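Local coordinates for protein manganese-dependent ADP-ribose/CDP-alcohol diphosphatase (Danio rerio, PDB 2NXF) that probably hydrolyses ADP-ribose and CDP-alcohols such as CDP-choline, using a dinuclear metal centre of the calcineurin-like phosphoesterase type, at residues 54-64 / 90-101. Sequence-based numbering, arbitrary orientation.
Sequences CVVQLGDIIDG and VHHVWGNHEFYN. With ZN (zinc ion), chain C; ZN (zinc ion), chain B; PO4 (phosphate ion), chain F.
E98 bends at its second torsion (chi2 74°), which turns its carboxylate back onto the loop at D60 and I61. With CG beside its backbone N (chi1 -73°), D60 brings OD1 to the backbone N of H97 at 2.9 Å, met from above the carboxylate plane, and OD2 to the zinc ions. E98 OE1 takes D60 N on its syn lone pair at 2.8 Å and also accepts G95 N. E98 OE2 takes I61 N at 2.8 Å in a nearly straight bond. Without this carboxylate, as with an alanine here, these three buried N-H groups are likely to lose their acceptor and the metal-bearing loop to shift more freely. D60 OD2 bridges the two zinc ions, 2.2 Å from each. D13, Q15 and H267 bind one; N96, through OD1, H228 and H265 bind the other; a water and the phosphate touch both. N96 ND2 and H97 NE2 both donate to the phosphate. H97 ND1 accepts G64 N in the ring plane at 2.7 Å, so bonds at both nitrogens fix the ring's rotation. The bridging aspartate and G95-N96-H97-E98 are signatures of calcineurin-like metallophosphoesterases. The backbone angles of G59 suit a glycine, since a side chain would press on the carbonyl before it. Further back, Q57 NE2 points straight at H92 ND1 (3.0 Å, 177°), while Q57 OE1 accepts G59 N. Strands 54-57 and 90-92 run parallel, bonded through H91 and Q57. Helix 72-84 links them in a beta-alpha-beta crossover and covers I61, I62 and H92; strand 54-57 lies between 6-11 and edge strand 89-92.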
loop_
_atom_site.group_PDB
_atom_site.type_symbol
_atom_site.label_atom_id
_atom_site.label_comp_id
_atom_site.label_asym_id
_atom_site.label_seq_id
_atom_site.Cartn_x
_atom_site.Cartn_y
_atom_site.Cartn_z
ATOM N N CYS A 54 -2.689 -13.338 9.964
ATOM C CA CYS A 54 -2.333 -13.039 8.568
ATOM C C CYS A 54 -1.307 -11.912 8.541
ATOM O O CYS A 54 -0.937 -11.380 9.584
ATOM C CB CYS A 54 -3.561 -12.681 7.714
ATOM S SG CYS A 54 -4.271 -11.041 8.005
ATOM N N VAL A 55 -0.822 -11.598 7.347
ATOM C CA VAL A 55 0.081 -10.482 7.147
ATOM C C VAL A 55 -0.512 -9.671 5.999
ATOM O O VAL A 55 -1.061 -10.246 5.061
ATOM C CB VAL A 55 1.517 -10.967 6.786
ATOM C CG1 VAL A 55 2.433 -9.794 6.429
ATOM C CG2 VAL A 55 2.118 -11.817 7.961
ATOM N N VAL A 56 -0.422 -8.350 6.088
ATOM C CA VAL A 56 -0.720 -7.476 4.947
ATOM C C VAL A 56 0.549 -6.720 4.589
ATOM O O VAL A 56 1.157 -6.062 5.447
ATOM C CB VAL A 56 -1.853 -6.471 5.249
ATOM C CG1 VAL A 56 -2.207 -5.693 3.976
ATOM C CG2 VAL A 56 -3.103 -7.182 5.798
ATOM N N GLN A 57 0.980 -6.841 3.338
ATOM C CA GLN A 57 2.157 -6.062 2.918
ATOM C C GLN A 57 1.705 -5.061 1.868
ATOM O O GLN A 57 0.936 -5.400 0.956
ATOM C CB GLN A 57 3.342 -6.931 2.484
ATOM C CG GLN A 57 3.141 -7.755 1.221
ATOM C CD GLN A 57 3.468 -6.991 -0.074
ATOM O OE1 GLN A 57 3.978 -5.863 -0.068
ATOM N NE2 GLN A 57 3.187 -7.639 -1.199
ATOM N N LEU A 58 2.199 -3.836 2.021
ATOM C CA LEU A 58 1.624 -2.661 1.388
ATOM C C LEU A 58 2.202 -2.334 -0.003
ATOM O O LEU A 58 1.918 -1.262 -0.561
ATOM C CB LEU A 58 1.768 -1.455 2.336
ATOM C CG LEU A 58 0.676 -1.261 3.422
ATOM C CD1 LEU A 58 -0.691 -0.970 2.767
ATOM C CD2 LEU A 58 0.581 -2.457 4.305
ATOM N N GLY A 59 2.964 -3.261 -0.583
ATOM C CA GLY A 59 3.380 -3.109 -1.985
ATOM C C GLY A 59 4.834 -2.706 -2.110
ATOM O O GLY A 59 5.522 -2.481 -1.097
ATOM N N ASP A 60 5.265 -2.556 -3.369
ATOM C CA ASP A 60 6.677 -2.382 -3.708
ATOM C C ASP A 60 7.496 -3.467 -3.032
ATOM O O ASP A 60 8.514 -3.163 -2.409
ATOM C CB ASP A 60 7.191 -0.999 -3.272
ATOM C CG ASP A 60 6.674 0.139 -4.151
ATOM O OD1 ASP A 60 5.935 -0.106 -5.127
ATOM O OD2 ASP A 60 6.973 1.292 -3.834
ATOM N N ILE A 61 7.066 -4.730 -3.157
ATOM C CA ILE A 61 7.786 -5.832 -2.478
ATOM C C ILE A 61 9.128 -6.156 -3.164
ATOM O O ILE A 61 10.061 -6.622 -2.511
ATOM C CB ILE A 61 6.893 -7.076 -2.318
ATOM C CG1 ILE A 61 7.409 -7.947 -1.164
ATOM C CG2 ILE A 61 6.722 -7.801 -3.672
ATOM C CD1 ILE A 61 6.569 -9.191 -0.899
ATOM N N ILE A 62 9.230 -5.899 -4.477
ATOM C CA ILE A 62 10.533 -6.002 -5.146
ATOM C C ILE A 62 10.772 -4.738 -5.943
ATOM O O ILE A 62 9.820 -4.127 -6.411
ATOM C CB ILE A 62 10.655 -7.242 -6.083
ATOM C CG1 ILE A 62 9.576 -7.241 -7.169
ATOM C CG2 ILE A 62 10.635 -8.565 -5.274
ATOM C CD1 ILE A 62 9.944 -8.159 -8.357
ATOM N N ASP A 63 12.033 -4.349 -6.109
ATOM C CA ASP A 63 12.320 -3.065 -6.772
ATOM C C ASP A 63 12.204 -3.171 -8.289
ATOM O O ASP A 63 12.487 -4.224 -8.866
ATOM C CB ASP A 63 13.725 -2.585 -6.411
ATOM C CG ASP A 63 13.908 -1.112 -6.684
ATOM O OD1 ASP A 63 13.452 -0.291 -5.861
ATOM O OD2 ASP A 63 14.470 -0.782 -7.732
ATOM N N GLY A 64 11.820 -2.071 -8.936
ATOM C CA GLY A 64 11.822 -2.002 -10.391
ATOM C C GLY A 64 13.201 -2.225 -11.010
ATOM O O GLY A 64 13.307 -2.584 -12.186
ATOM N N VAL A 90 -0.972 -14.275 3.436
ATOM C CA VAL A 90 -0.388 -12.953 3.235
ATOM C C VAL A 90 -1.213 -12.232 2.172
ATOM O O VAL A 90 -1.542 -12.800 1.118
ATOM C CB VAL A 90 1.099 -13.035 2.792
ATOM C CG1 VAL A 90 1.682 -11.641 2.611
ATOM C CG2 VAL A 90 1.917 -13.827 3.838
ATOM N N HIS A 91 -1.568 -10.990 2.468
ATOM C CA HIS A 91 -2.356 -10.177 1.538
ATOM C C HIS A 91 -1.428 -9.152 0.916
ATOM O O HIS A 91 -0.691 -8.457 1.626
ATOM C CB HIS A 91 -3.526 -9.524 2.263
ATOM C CG HIS A 91 -4.516 -10.523 2.759
ATOM N ND1 HIS A 91 -5.512 -11.040 1.955
ATOM C CD2 HIS A 91 -4.597 -11.185 3.939
ATOM C CE1 HIS A 91 -6.192 -11.946 2.635
ATOM N NE2 HIS A 91 -5.662 -12.046 3.842
ATOM N N HIS A 92 -1.440 -9.109 -0.412
ATOM C CA HIS A 92 -0.481 -8.316 -1.171
ATOM C C HIS A 92 -1.187 -7.146 -1.839
ATOM O O HIS A 92 -2.112 -7.352 -2.636
ATOM C CB HIS A 92 0.173 -9.170 -2.268
ATOM C CG HIS A 92 0.841 -10.404 -1.749
ATOM N ND1 HIS A 92 2.045 -10.379 -1.082
ATOM C CD2 HIS A 92 0.465 -11.702 -1.806
ATOM C CE1 HIS A 92 2.379 -11.616 -0.743
ATOM N NE2 HIS A 92 1.433 -12.436 -1.161
ATOM N N VAL A 93 -0.728 -5.941 -1.509
ATOM C CA VAL A 93 -1.149 -4.711 -2.171
ATOM C C VAL A 93 -0.196 -4.470 -3.335
ATOM O O VAL A 93 1.010 -4.654 -3.181
ATOM C CB VAL A 93 -1.102 -3.533 -1.141
ATOM C CG1 VAL A 93 -1.393 -2.194 -1.825
ATOM C CG2 VAL A 93 -2.086 -3.774 -0.023
ATOM N N TRP A 94 -0.723 -4.075 -4.497
ATOM C CA TRP A 94 0.151 -3.764 -5.646
ATOM C C TRP A 94 0.503 -2.275 -5.684
ATOM O O TRP A 94 -0.386 -1.405 -5.666
ATOM C CB TRP A 94 -0.442 -4.200 -6.991
ATOM C CG TRP A 94 -0.750 -5.660 -7.080
ATOM C CD1 TRP A 94 -0.352 -6.652 -6.218
ATOM C CD2 TRP A 94 -1.494 -6.298 -8.117
ATOM N NE1 TRP A 94 -0.840 -7.866 -6.647
ATOM C CE2 TRP A 94 -1.556 -7.682 -7.799
ATOM C CE3 TRP A 94 -2.145 -5.835 -9.266
ATOM C CZ2 TRP A 94 -2.239 -8.610 -8.603
ATOM C CZ3 TRP A 94 -2.829 -6.759 -10.069
ATOM C CH2 TRP A 94 -2.865 -8.132 -9.729
ATOM N N GLY A 95 1.805 -2.005 -5.692
ATOM C CA GLY A 95 2.307 -0.632 -5.818
ATOM C C GLY A 95 3.057 -0.385 -7.120
ATOM O O GLY A 95 3.112 -1.243 -8.024
ATOM N N ASN A 96 3.635 0.806 -7.243
ATOM C CA ASN A 96 4.316 1.163 -8.498
ATOM C C ASN A 96 5.409 0.189 -8.927
ATOM O O ASN A 96 5.506 -0.117 -10.108
ATOM C CB ASN A 96 4.783 2.633 -8.560
ATOM C CG ASN A 96 5.615 3.056 -7.359
ATOM O OD1 ASN A 96 5.238 2.812 -6.213
ATOM N ND2 ASN A 96 6.747 3.708 -7.628
ATOM N N HIS A 97 6.189 -0.335 -7.981
ATOM C CA HIS A 97 7.281 -1.253 -8.350
ATOM C C HIS A 97 6.799 -2.604 -8.852
ATOM O O HIS A 97 7.457 -3.241 -9.681
ATOM C CB HIS A 97 8.309 -1.349 -7.222
ATOM C CG HIS A 97 9.162 -0.126 -7.140
ATOM N ND1 HIS A 97 10.417 -0.060 -7.703
ATOM C CD2 HIS A 97 8.908 1.107 -6.638
ATOM C CE1 HIS A 97 10.918 1.148 -7.514
ATOM N NE2 HIS A 97 10.021 1.879 -6.880
ATOM N N GLU A 98 5.640 -3.053 -8.368
ATOM C CA GLU A 98 5.016 -4.231 -8.994
ATOM C C GLU A 98 4.782 -3.980 -10.474
ATOM O O GLU A 98 5.103 -4.844 -11.308
ATOM C CB GLU A 98 3.691 -4.594 -8.316
ATOM C CG GLU A 98 3.851 -5.445 -7.047
ATOM C CD GLU A 98 4.371 -4.661 -5.842
ATOM O OE1 GLU A 98 4.148 -3.442 -5.792
ATOM O OE2 GLU A 98 4.970 -5.294 -4.948
ATOM N N PHE A 99 4.211 -2.818 -10.805
ATOM C CA PHE A 99 3.935 -2.510 -12.222
ATOM C C PHE A 99 5.174 -2.261 -13.090
ATOM O O PHE A 99 5.141 -2.476 -14.314
ATOM C CB PHE A 99 2.913 -1.377 -12.349
ATOM C CG PHE A 99 1.595 -1.700 -11.719
ATOM C CD1 PHE A 99 0.726 -2.630 -12.307
ATOM C CD2 PHE A 99 1.228 -1.116 -10.520
ATOM C CE1 PHE A 99 -0.516 -2.932 -11.689
ATOM C CE2 PHE A 99 0.004 -1.419 -9.895
ATOM C CZ PHE A 99 -0.863 -2.338 -10.488
ATOM N N TYR A 100 6.258 -1.808 -12.468
ATOM C CA TYR A 100 7.520 -1.660 -13.191
ATOM C C TYR A 100 8.026 -3.038 -13.611
ATOM O O TYR A 100 8.617 -3.179 -14.678
ATOM C CB TYR A 100 8.603 -0.994 -12.328
ATOM C CG TYR A 100 8.302 0.419 -11.870
ATOM C CD1 TYR A 100 7.469 1.264 -12.608
ATOM C CD2 TYR A 100 8.883 0.919 -10.703
ATOM C CE1 TYR A 100 7.193 2.563 -12.183
ATOM C CE2 TYR A 100 8.619 2.210 -10.256
ATOM C CZ TYR A 100 7.764 3.026 -10.989
ATOM O OH TYR A 100 7.488 4.293 -10.520
ATOM N N ASN A 101 7.814 -4.037 -12.756
ATOM C CA ASN A 101 8.290 -5.399 -13.036
ATOM C C ASN A 101 7.361 -6.250 -13.886
ATOM O O ASN A 101 7.837 -7.056 -14.675
ATOM C CB ASN A 101 8.542 -6.150 -11.721
ATOM C CG ASN A 101 9.844 -5.739 -11.057
ATOM O OD1 ASN A 101 10.917 -6.158 -11.487
ATOM N ND2 ASN A 101 9.756 -4.885 -10.033
HETATM ZN ZN ZN C . 5.788 3.091 -4.169
HETATM ZN ZN ZN B . 8.451 2.162 -2.421
HETATM P P PO4 F . 9.203 4.438 -4.728
HETATM O O1 PO4 F . 9.281 5.714 -3.920
HETATM O O2 PO4 F . 10.196 4.508 -5.871
HETATM O O3 PO4 F . 9.637 3.227 -3.923
HETATM O O4 PO4 F . 7.808 4.197 -5.219
HETATM O O HOH W 1 2.813 -6.688 -3.793
HETATM O O HOH W 2 7.174 3.858 -2.715
#